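Side-chain contacts in putative cytochrome P450 hydroxylase (Chondromyces apiculatus DSM 436, PDB 6GMF), which probably acts as a heme-dependent monooxygenase that oxidises terpenes, activating molecular oxygen at a cysteine-bound iron: residues C282-T287 against S379-S384; N15-F20 against R275-A280; L334-G337 against H341-I344; M38-G41 against D45-R48. All blocks are in the same frame, centred on the assembly; numbering follows the deposited sequence. Where two conformers were deposited one is given.

Contact 1 of 4, residues C282-T287 against S379-S384; sequences CIFRQT and SFFIRS. With HEM (protoporphyrin IX containing Fe), chain B.
C282 and F284 meet F381 in a sulfur-aromatic cluster, where the chain entering strand 285-287 of the cytochrome P450 sheet packs on the loop ahead of strand 389-391. The tight part is the thiol. SG of C282 lies 3.3 Å from CD1 of F381 and 4.1 Å from CE2 of F380, oblique to both rings; a compact, polarisable sulfur suits a place against two rings. A chi1 of 66° places SG between the backbone N and the carbonyl carbon, where it meets CD1 of F381. The ring pair is looser: F284 and F381 have nearly parallel planes but are slid apart, barely overlapping, and CZ of F284 touches CE1 of F381 at 3.5 Å. Beside the cluster a water donates to both O of C282 and O of F381, joining two carbonyls that cannot bond directly.

R285 takes no part in the aromatic packing; its side chain serves the heme. Its flat guanidinium meets a propionate edge-on, NH1 bonding O2A and NH2 bonding O1A, while NH1 also donates to O of F284. A leucine in its place would probably cost that propionate this charged partner and F284 O this donor. The bond from NH2 of R285 to O1A is almost straight, 2.9 Å long with an angle of 174° at the hydrogen.

Contact 2 of 4, residues N15-F20 against R275-A280; sequences NPYALF and RYESPA
Y17 and E277 mark the nearest backbone approach, yet their CA atoms stay 9.5 Å apart, a gap spanned by side chains and water. On one side helix 16-26 is just beginning; on the other, helix 266-276 has ended and E277 is the first residue to leave helical angles. N15 is the N-cap of the opening helix: its OD1 accepts from N of Y17 at 3.2 Å, with the donor well above the carbonyl plane. Asparagine suits this place because its short side chain can fold back to an amide that has no helical carbonyl to serve.

Y17 points toward the other segment and carries the contact. Its long, rigid ring spans the gap, with CG of P16 over one face near the rim. The helix it faces holds the ExxR motif of cytochromes P450, in which R275 pairs with E272. At the end of that helix the phenol oxygen of Y17 comes 2.9 Å from OE2 of E277 and 3.3 Å from O of Y276. The carboxylate stands at 75° to the ring, and OE2 lies near the ring plane, beside CE2. E277 reaches this spot through a bend at chi2 (-81°), and the same OE2 forms a salt bridge with R383, so phenol and guanidinium both lie close to one oxygen.

A water completes the junction: it donates to OH of Y17 at 3.0 Å and to O of R275, and accepts from N of S278 at 2.9 Å, serving backbone groups at the point where the helix ends. R313 makes a cation-pi contact with the Y17 ring and donates to O of Y276.

Contact 3 of 4, residues L334-G337 against H341-I344; sequences LAFG and HFCI. With HEM (protoporphyrin IX containing Fe), chain B.
C343 and F336 meet on the cysteine side of the heme. SG of C343 binds the iron at 2.3 Å, with a water on the metal's other face at 2.2 Å; a chi1 of -179°, anti to the backbone N, points the sulfur at the iron. CD1 of F336 lies 3.6 Å from CB of C343, and the edge of that ring is turned to the pyrrole carbons around C3B of the heme. A flat apolar side chain suits this place, filling the ground beside the sulfur without competing for the metal.

The next shell fixes the cysteine. Its N donates to O of F336 at 3.0 Å, in the carbonyl plane. F342 lies farther from the heme: CE1 touches CB of F336 at 3.6 Å, O of F336 sits over one face, and O of G337 approaches the ring edge near CD1. Shortening F342 to an alanine would probably open a gap beside CB of F336 and take the ring from both carbonyls. G337 has a positive phi, and a CB there would crowd CAA of the heme. ND1 of H341 bonds propionate O2D at 2.6 Å, the oxygen lying in the imidazole plane. This is the cysteine-ligand loop characteristic of P450s, running from the Phe-Gly pair to the axial cysteine.

Contact 4 of 4, residues M38-G41 against D45-R48; sequences MAVG and DVAR
V40 and V46 join a strand to the helix that follows it: strand 38-40 belongs to the mixed beta sheet of the cytochrome P450 fold, and helix 43-51 folds back on it after a short turn. V40 points toward the helix. From its CB, the branch CG1 stands anti to the backbone N (chi1 176°), and that methyl does most of the reaching. It lies 3.6 Å from CB of D45, 3.9 Å from N of V46 and 4.1 Å from CG2 of V46, so one methyl packs against both D45 and V46. A beta-branched residue suits the place twice over, being at ease in a strand and offering a short, stiff apolar side chain; I293 and V304 also pack against it.

D45 serves the contact with its aliphatic CB while its carboxylate meets a water. OD2 lies 2.7 Å from that water, which in turn holds a weak bond with N of G41, a loose polar link beside the apolar packing. V46 is another valine with its branches divided: CG1 packs on L334, whereas CG2 presses on the strand backbone, 3.2 Å from O of V40 and 4.1 Å from C of G41.

Contacts 1 and 3 share the heme: R285 and H341 bond its two different propionates, while C343 binds the iron on the face opposite the water. Their centres are about 13 Å apart. Contact 2 is tied to contact 1 by R383, whose NE forms a salt bridge with OE2 of E277 at 2.8 Å and whose N probably bonds O of P279. It also touches contact 3, where OG of S278 packs 4.3 Å from CB of A335. Contact 4 lies farther out, on the same sheet as contact 1 with nearest atoms about 6 Å apart, and meets contact 3 through CG1 of V46, 3.8 Å from CD1 of L334.

Contact 1 of 4, residues C282-T287 against S379-S384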
# COMPACT_ATOMS: atom_id res chain seq x y z
N CYS A 282 2.95 4.68 -8.07
CA CYS A 282 4.08 4.21 -8.76
C CYS A 282 5.00 3.47 -7.81
O CYS A 282 4.80 3.54 -6.60
CB CYS A 282 4.83 5.33 -9.46
SG CYS A 282 5.58 6.52 -8.33
N ILE A 283 5.97 2.78 -8.42
CA ILE A 283 6.97 2.12 -7.66
C ILE A 283 8.33 2.48 -8.24
O ILE A 283 8.37 3.33 -9.11
CB ILE A 283 6.66 0.63 -7.56
CG1 ILE A 283 6.54 -0.06 -8.92
CG2 ILE A 283 5.42 0.43 -6.67
CD1 ILE A 283 6.15 -1.54 -8.82
N PHE A 284 9.40 1.86 -7.74
CA PHE A 284 10.75 2.29 -8.10
C PHE A 284 11.56 1.16 -8.72
O PHE A 284 11.52 0.01 -8.24
CB PHE A 284 11.49 2.77 -6.85
CG PHE A 284 11.00 4.10 -6.32
CD1 PHE A 284 9.80 4.20 -5.65
CD2 PHE A 284 11.72 5.25 -6.57
CE1 PHE A 284 9.37 5.43 -5.16
CE2 PHE A 284 11.30 6.47 -6.06
CZ PHE A 284 10.12 6.54 -5.37
N ARG A 285 12.33 1.52 -9.77
CA ARG A 285 13.28 0.60 -10.40
C ARG A 285 14.55 1.39 -10.77
O ARG A 285 14.51 2.59 -10.80
CB ARG A 285 12.71 -0.07 -11.65
CG ARG A 285 11.47 -0.94 -11.41
CD ARG A 285 11.84 -2.21 -10.69
NE ARG A 285 10.71 -3.14 -10.63
CZ ARG A 285 9.87 -3.23 -9.61
NH1 ARG A 285 9.85 -2.31 -8.65
NH2 ARG A 285 9.07 -4.29 -9.56
N GLN A 286 15.63 0.68 -11.07
CA GLN A 286 16.85 1.30 -11.63
C GLN A 286 17.34 0.43 -12.78
O GLN A 286 17.40 -0.82 -12.65
CB GLN A 286 17.93 1.44 -10.57
CG GLN A 286 19.16 2.16 -11.11
CD GLN A 286 20.26 2.33 -10.08
OE1 GLN A 286 20.57 1.43 -9.32
NE2 GLN A 286 20.91 3.48 -10.13
N THR A 287 17.65 1.08 -13.90
CA THR A 287 18.17 0.30 -15.02
C THR A 287 19.62 -0.06 -14.77
O THR A 287 20.38 0.71 -14.25
CB THR A 287 18.03 1.03 -16.36
OG1 THR A 287 18.70 2.29 -16.23
CG2 THR A 287 16.59 1.29 -16.71
N SER A 379 1.59 13.70 -1.68
CA SER A 379 2.44 12.64 -2.17
C SER A 379 1.96 12.22 -3.56
O SER A 379 0.76 11.97 -3.81
CB SER A 379 2.50 11.46 -1.20
OG SER A 379 3.33 10.40 -1.71
N PHE A 380 2.91 12.22 -4.49
CA PHE A 380 2.74 11.66 -5.82
C PHE A 380 2.73 10.13 -5.77
O PHE A 380 2.11 9.49 -6.63
CB PHE A 380 3.94 12.06 -6.68
CG PHE A 380 3.90 11.58 -8.10
CD1 PHE A 380 2.99 12.11 -9.00
CD2 PHE A 380 4.81 10.64 -8.57
CE1 PHE A 380 2.96 11.71 -10.33
CE2 PHE A 380 4.79 10.26 -9.90
CZ PHE A 380 3.86 10.77 -10.78
N PHE A 381 3.41 9.60 -4.76
CA PHE A 381 3.74 8.17 -4.70
C PHE A 381 2.60 7.37 -4.07
O PHE A 381 2.31 6.29 -4.59
CB PHE A 381 5.05 7.98 -3.96
CG PHE A 381 6.15 8.72 -4.68
CD1 PHE A 381 6.78 8.16 -5.77
CD2 PHE A 381 6.48 10.02 -4.32
CE1 PHE A 381 7.77 8.85 -6.46
CE2 PHE A 381 7.47 10.70 -5.00
CZ PHE A 381 8.10 10.14 -6.08
N ILE A 382 2.03 7.87 -2.96
CA ILE A 382 0.90 7.23 -2.29
C ILE A 382 -0.27 8.18 -2.39
O ILE A 382 -0.18 9.33 -1.91
CB ILE A 382 1.23 6.92 -0.82
CG1 ILE A 382 2.41 5.98 -0.70
CG2 ILE A 382 0.00 6.32 -0.14
CD1 ILE A 382 2.09 4.59 -1.16
N ARG A 383 -1.38 7.70 -2.94
CA ARG A 383 -2.62 8.49 -3.15
C ARG A 383 -3.57 8.23 -1.96
O ARG A 383 -4.07 7.10 -1.82
CB ARG A 383 -3.25 8.07 -4.48
CG ARG A 383 -4.56 8.77 -4.78
CD ARG A 383 -4.31 10.07 -5.49
NE ARG A 383 -5.51 10.52 -6.22
CZ ARG A 383 -5.89 11.77 -6.46
NH1 ARG A 383 -5.12 12.78 -6.13
NH2 ARG A 383 -7.05 12.00 -7.04
N SER A 384 -3.77 9.22 -1.09
CA SER A 384 -4.57 9.05 0.10
C SER A 384 -5.11 10.40 0.55
O SER A 384 -4.44 11.41 0.41
CB SER A 384 -3.77 8.42 1.20
OG SER A 384 -2.86 9.36 1.75
CHA HEM B . 4.97 -5.17 -2.44
CHB HEM B . 1.18 -2.49 -3.25
CHC HEM B . -0.49 -3.68 1.13
CHD HEM B . 3.50 -6.05 2.09
C1A HEM B . 4.05 -4.36 -3.06
C2A HEM B . 4.20 -3.97 -4.42
C3A HEM B . 3.12 -3.17 -4.64
C4A HEM B . 2.35 -3.15 -3.45
CMA HEM B . 2.76 -2.39 -5.88
CAA HEM B . 5.28 -4.30 -5.41
CBA HEM B . 6.55 -3.43 -5.24
CGA HEM B . 7.58 -3.67 -6.33
O1A HEM B . 7.31 -4.41 -7.31
O2A HEM B . 8.65 -2.98 -6.21
C1B HEM B . 0.36 -2.55 -2.11
C2B HEM B . -0.93 -1.94 -1.97
C3B HEM B . -1.42 -2.25 -0.74
C4B HEM B . -0.41 -3.10 -0.12
CMB HEM B . -1.52 -1.11 -3.05
CAB HEM B . -2.75 -1.93 -0.09
CBB HEM B . -3.77 -1.61 -0.83
C1C HEM B . 0.38 -4.47 1.79
C2C HEM B . 0.18 -4.99 3.12
C3C HEM B . 1.37 -5.67 3.35
C4C HEM B . 2.23 -5.52 2.25
CMC HEM B . -1.09 -4.95 3.91
CAC HEM B . 1.77 -6.46 4.52
CBC HEM B . 1.15 -6.46 5.68
C1D HEM B . 4.22 -5.97 0.93
C2D HEM B . 5.59 -6.56 0.80
C3D HEM B . 5.99 -6.33 -0.46
C4D HEM B . 4.89 -5.60 -1.11
CMD HEM B . 6.26 -7.29 1.96
CAD HEM B . 7.31 -6.73 -1.07
CBD HEM B . 7.30 -8.05 -1.85
CGD HEM B . 8.63 -8.34 -2.53
O1D HEM B . 8.83 -9.53 -2.85
O2D HEM B . 9.44 -7.42 -2.76
NA HEM B . 2.90 -3.86 -2.47
NB HEM B . 0.59 -3.22 -0.99
NC HEM B . 1.64 -4.76 1.28
ND HEM B . 3.89 -5.34 -0.25
FE HEM B . 2.24 -4.40 -0.66
O HOH W 1 4.56 4.35 -3.96
O HOH W 2 3.29 -2.53 -0.00

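Contact 2 of 4, residues N15-F20 against R275-A280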
# COMPACT_ATOMS: atom_id res chain seq x y z
N ASN A 15 -5.10 15.90 -9.31
CA ASN A 15 -5.57 14.99 -10.27
C ASN A 15 -4.41 14.55 -11.15
O ASN A 15 -4.20 15.04 -12.25
CB ASN A 15 -6.72 15.56 -11.13
CG ASN A 15 -7.12 14.62 -12.24
OD1 ASN A 15 -6.89 13.41 -12.15
ND2 ASN A 15 -7.59 15.17 -13.35
N PRO A 16 -3.66 13.53 -10.72
CA PRO A 16 -2.51 13.05 -11.48
C PRO A 16 -2.91 12.38 -12.81
O PRO A 16 -2.08 12.23 -13.70
CB PRO A 16 -1.84 12.07 -10.50
CG PRO A 16 -3.00 11.57 -9.67
CD PRO A 16 -3.89 12.78 -9.49
N TYR A 17 -4.18 12.00 -12.95
CA TYR A 17 -4.62 11.25 -14.10
C TYR A 17 -4.64 12.10 -15.38
O TYR A 17 -4.59 11.55 -16.50
CB TYR A 17 -5.97 10.61 -13.82
CG TYR A 17 -5.92 9.78 -12.57
CD1 TYR A 17 -5.26 8.57 -12.60
CD2 TYR A 17 -6.40 10.25 -11.36
CE1 TYR A 17 -5.12 7.81 -11.45
CE2 TYR A 17 -6.29 9.50 -10.21
CZ TYR A 17 -5.61 8.29 -10.26
OH TYR A 17 -5.49 7.49 -9.16
N ALA A 18 -4.67 13.43 -15.20
CA ALA A 18 -4.59 14.32 -16.35
C ALA A 18 -3.16 14.29 -16.94
O ALA A 18 -2.98 14.07 -18.16
CB ALA A 18 -5.02 15.70 -15.92
N LEU A 19 -2.17 14.42 -16.06
CA LEU A 19 -0.79 14.22 -16.44
C LEU A 19 -0.60 12.84 -17.08
O LEU A 19 0.06 12.73 -18.11
CB LEU A 19 0.12 14.39 -15.22
CG LEU A 19 1.55 13.88 -15.39
CD1 LEU A 19 2.35 14.76 -16.33
CD2 LEU A 19 2.25 13.75 -14.05
N PHE A 20 -1.14 11.79 -16.44
CA PHE A 20 -0.88 10.44 -16.90
C PHE A 20 -1.41 10.26 -18.33
O PHE A 20 -0.80 9.64 -19.15
CB PHE A 20 -1.43 9.37 -15.95
CG PHE A 20 -0.85 9.40 -14.55
CD1 PHE A 20 0.42 9.92 -14.27
CD2 PHE A 20 -1.57 8.86 -13.50
CE1 PHE A 20 0.93 9.88 -12.99
CE2 PHE A 20 -1.05 8.84 -12.22
CZ PHE A 20 0.21 9.32 -11.96
N ARG A 275 -8.06 -0.17 -8.91
CA ARG A 275 -7.75 0.23 -10.27
C ARG A 275 -7.88 1.74 -10.42
O ARG A 275 -7.00 2.39 -11.02
CB ARG A 275 -8.67 -0.47 -11.28
CG ARG A 275 -8.34 -0.08 -12.72
CD ARG A 275 -9.51 -0.18 -13.65
NE ARG A 275 -10.53 0.80 -13.35
CZ ARG A 275 -10.67 1.95 -13.94
NH1 ARG A 275 -9.69 2.36 -14.75
NH2 ARG A 275 -11.75 2.70 -13.72
N TYR A 276 -9.00 2.29 -9.93
CA TYR A 276 -9.38 3.67 -10.19
C TYR A 276 -8.52 4.67 -9.42
O TYR A 276 -8.18 5.75 -9.95
CB TYR A 276 -10.86 3.84 -9.84
CG TYR A 276 -11.44 5.21 -10.10
CD1 TYR A 276 -11.69 5.65 -11.39
CD2 TYR A 276 -11.84 6.02 -9.04
CE1 TYR A 276 -12.22 6.91 -11.61
CE2 TYR A 276 -12.40 7.26 -9.26
CZ TYR A 276 -12.57 7.71 -10.54
OH TYR A 276 -13.16 8.93 -10.73
N GLU A 277 -8.24 4.39 -8.14
CA GLU A 277 -7.45 5.32 -7.30
C GLU A 277 -6.38 4.49 -6.57
O GLU A 277 -6.46 4.26 -5.37
CB GLU A 277 -8.31 6.06 -6.29
CG GLU A 277 -9.17 7.15 -6.85
CD GLU A 277 -8.47 8.46 -7.11
OE1 GLU A 277 -9.17 9.45 -7.33
OE2 GLU A 277 -7.23 8.49 -7.10
N SER A 278 -5.43 3.99 -7.37
CA SER A 278 -4.44 3.06 -6.93
C SER A 278 -3.63 3.62 -5.77
O SER A 278 -3.03 4.68 -5.89
CB SER A 278 -3.52 2.65 -8.03
OG SER A 278 -4.24 2.11 -9.15
N PRO A 279 -3.63 3.00 -4.59
CA PRO A 279 -2.89 3.52 -3.45
C PRO A 279 -1.42 3.79 -3.77
O PRO A 279 -0.96 4.87 -3.46
CB PRO A 279 -3.07 2.47 -2.38
CG PRO A 279 -4.43 1.90 -2.66
CD PRO A 279 -4.54 1.91 -4.17
N ALA A 280 -0.72 2.77 -4.29
CA ALA A 280 0.63 2.95 -4.72
C ALA A 280 0.58 3.43 -6.18
O ALA A 280 0.28 2.64 -7.09
CB ALA A 280 1.39 1.68 -4.57
O HOH W 3 -5.40 4.68 -10.21

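Contact 3 of 4, residues L334-G337 against H341-I344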
# COMPACT_ATOMS: atom_id res chain seq x y z
N LEU A 334 -2.79 -3.42 -12.00
CA LEU A 334 -1.42 -3.58 -11.48
C LEU A 334 -1.22 -2.88 -10.10
O LEU A 334 -0.11 -2.55 -9.72
CB LEU A 334 -0.48 -2.96 -12.49
CG LEU A 334 -0.52 -3.58 -13.88
CD1 LEU A 334 0.54 -2.93 -14.77
CD2 LEU A 334 -0.27 -5.07 -13.79
N ALA A 335 -2.29 -2.66 -9.35
CA ALA A 335 -2.21 -1.95 -8.06
C ALA A 335 -1.27 -2.67 -7.09
O ALA A 335 -0.72 -1.99 -6.22
CB ALA A 335 -3.55 -1.73 -7.44
N PHE A 336 -1.16 -4.01 -7.17
CA PHE A 336 -0.32 -4.79 -6.28
C PHE A 336 1.02 -5.15 -6.94
O PHE A 336 1.75 -6.01 -6.43
CB PHE A 336 -1.09 -6.04 -5.84
CG PHE A 336 -2.17 -5.78 -4.84
CD1 PHE A 336 -1.89 -5.14 -3.65
CD2 PHE A 336 -3.48 -6.17 -5.06
CE1 PHE A 336 -2.84 -4.91 -2.68
CE2 PHE A 336 -4.45 -5.93 -4.10
CZ PHE A 336 -4.14 -5.32 -2.90
N GLY A 337 1.34 -4.53 -8.08
CA GLY A 337 2.45 -4.90 -8.89
C GLY A 337 2.18 -6.16 -9.69
O GLY A 337 1.05 -6.48 -10.03
N HIS A 341 7.94 -9.44 -7.34
CA HIS A 341 7.74 -8.60 -6.17
C HIS A 341 6.26 -8.35 -5.87
O HIS A 341 5.94 -7.60 -4.96
CB HIS A 341 8.48 -7.27 -6.30
CG HIS A 341 9.96 -7.40 -6.25
ND1 HIS A 341 10.65 -7.50 -5.06
CD2 HIS A 341 10.85 -7.46 -7.26
CE1 HIS A 341 11.94 -7.58 -5.33
NE2 HIS A 341 12.09 -7.55 -6.69
N PHE A 342 5.36 -9.09 -6.52
CA PHE A 342 3.93 -8.90 -6.30
C PHE A 342 3.66 -8.84 -4.79
O PHE A 342 4.03 -9.72 -4.05
CB PHE A 342 3.16 -10.05 -6.94
CG PHE A 342 1.66 -9.92 -6.85
CD1 PHE A 342 0.91 -9.23 -7.80
CD2 PHE A 342 1.00 -10.47 -5.76
CE1 PHE A 342 -0.46 -9.11 -7.68
CE2 PHE A 342 -0.37 -10.31 -5.62
CZ PHE A 342 -1.09 -9.62 -6.57
N CYS A 343 2.79 -7.91 -4.39
CA CYS A 343 2.54 -7.59 -3.02
C CYS A 343 2.24 -8.86 -2.20
O CYS A 343 1.19 -9.54 -2.43
CB CYS A 343 1.33 -6.66 -2.93
SG CYS A 343 0.95 -6.17 -1.24
N ILE A 344 3.06 -9.14 -1.21
CA ILE A 344 2.84 -10.22 -0.26
C ILE A 344 1.57 -9.97 0.56
O ILE A 344 0.85 -10.92 1.01
CB ILE A 344 4.09 -10.37 0.63
CG1 ILE A 344 5.22 -10.98 -0.19
CG2 ILE A 344 3.84 -11.17 1.90
CD1 ILE A 344 6.55 -10.99 0.49
CHA HEM B . 4.97 -5.17 -2.44
CHB HEM B . 1.18 -2.49 -3.25
CHC HEM B . -0.49 -3.68 1.13
CHD HEM B . 3.50 -6.05 2.09
C1A HEM B . 4.05 -4.36 -3.06
C2A HEM B . 4.20 -3.97 -4.42
C3A HEM B . 3.12 -3.17 -4.64
C4A HEM B . 2.35 -3.15 -3.45
CMA HEM B . 2.76 -2.39 -5.88
CAA HEM B . 5.28 -4.30 -5.41
CBA HEM B . 6.55 -3.43 -5.24
CGA HEM B . 7.58 -3.67 -6.33
O1A HEM B . 7.31 -4.41 -7.31
O2A HEM B . 8.65 -2.98 -6.21
C1B HEM B . 0.36 -2.55 -2.11
C2B HEM B . -0.93 -1.94 -1.97
C3B HEM B . -1.42 -2.25 -0.74
C4B HEM B . -0.41 -3.10 -0.12
CMB HEM B . -1.52 -1.11 -3.05
CAB HEM B . -2.75 -1.93 -0.09
CBB HEM B . -3.77 -1.61 -0.83
C1C HEM B . 0.38 -4.47 1.79
C2C HEM B . 0.18 -4.99 3.12
C3C HEM B . 1.37 -5.67 3.35
C4C HEM B . 2.23 -5.52 2.25
CMC HEM B . -1.09 -4.95 3.91
CAC HEM B . 1.77 -6.46 4.52
CBC HEM B . 1.15 -6.46 5.68
C1D HEM B . 4.22 -5.97 0.93
C2D HEM B . 5.59 -6.56 0.80
C3D HEM B . 5.99 -6.33 -0.46
C4D HEM B . 4.89 -5.60 -1.11
CMD HEM B . 6.26 -7.29 1.96
CAD HEM B . 7.31 -6.73 -1.07
CBD HEM B . 7.30 -8.05 -1.85
CGD HEM B . 8.63 -8.34 -2.53
O1D HEM B . 8.83 -9.53 -2.85
O2D HEM B . 9.44 -7.42 -2.76
NA HEM B . 2.90 -3.86 -2.47
NB HEM B . 0.59 -3.22 -0.99
NC HEM B . 1.64 -4.76 1.28
ND HEM B . 3.89 -5.34 -0.25
FE HEM B . 2.24 -4.40 -0.66
O HOH W 2 3.29 -2.53 -0.00

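Contact 4 of 4, residues M38-G41 against D45-R48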
# COMPACT_ATOMS: atom_id res chain seq x y z
N MET A 38 12.73 8.64 -14.56
CA MET A 38 12.01 8.37 -15.78
C MET A 38 10.68 7.69 -15.42
O MET A 38 10.65 6.81 -14.60
CB MET A 38 12.81 7.48 -16.74
CG MET A 38 14.23 7.97 -16.99
SD MET A 38 14.23 9.59 -17.74
CE MET A 38 14.13 9.16 -19.47
N ALA A 39 9.58 8.14 -16.02
CA ALA A 39 8.26 7.59 -15.71
C ALA A 39 7.71 6.85 -16.92
O ALA A 39 7.77 7.34 -18.02
CB ALA A 39 7.34 8.69 -15.32
N VAL A 40 7.09 5.69 -16.68
CA VAL A 40 6.54 4.87 -17.73
C VAL A 40 5.04 4.74 -17.47
O VAL A 40 4.69 4.30 -16.42
CB VAL A 40 7.23 3.50 -17.75
CG1 VAL A 40 6.62 2.56 -18.77
CG2 VAL A 40 8.71 3.69 -18.00
N GLY A 41 4.21 5.16 -18.43
CA GLY A 41 2.76 5.31 -18.21
C GLY A 41 1.85 4.32 -18.89
O GLY A 41 0.74 4.14 -18.39
N ASP A 45 3.72 -1.25 -21.31
CA ASP A 45 5.10 -0.89 -21.00
C ASP A 45 5.37 -1.09 -19.51
O ASP A 45 6.42 -1.56 -19.14
CB ASP A 45 5.38 0.53 -21.42
CG ASP A 45 5.33 0.76 -22.92
OD1 ASP A 45 5.51 -0.24 -23.66
OD2 ASP A 45 5.09 1.94 -23.31
N VAL A 46 4.44 -0.63 -18.65
CA VAL A 46 4.58 -0.87 -17.21
C VAL A 46 4.72 -2.37 -16.95
O VAL A 46 5.59 -2.80 -16.22
CB VAL A 46 3.43 -0.22 -16.43
CG1 VAL A 46 3.52 -0.63 -14.97
CG2 VAL A 46 3.44 1.31 -16.55
N ALA A 47 3.90 -3.19 -17.60
CA ALA A 47 3.97 -4.65 -17.37
C ALA A 47 5.35 -5.17 -17.82
O ALA A 47 5.99 -5.97 -17.11
CB ALA A 47 2.80 -5.33 -18.06
N ARG A 48 5.85 -4.67 -18.96
CA ARG A 48 7.10 -5.13 -19.49
C ARG A 48 8.22 -4.77 -18.50
O ARG A 48 9.08 -5.57 -18.22
CB ARG A 48 7.46 -4.48 -20.82
CG ARG A 48 8.84 -4.89 -21.30
CD ARG A 48 9.09 -4.56 -22.74
NE ARG A 48 10.51 -4.54 -23.06
CZ ARG A 48 11.02 -5.06 -24.17
NH1 ARG A 48 10.22 -5.55 -25.10
NH2 ARG A 48 12.32 -5.07 -24.33
O HOH W 4 4.78 3.88 -21.47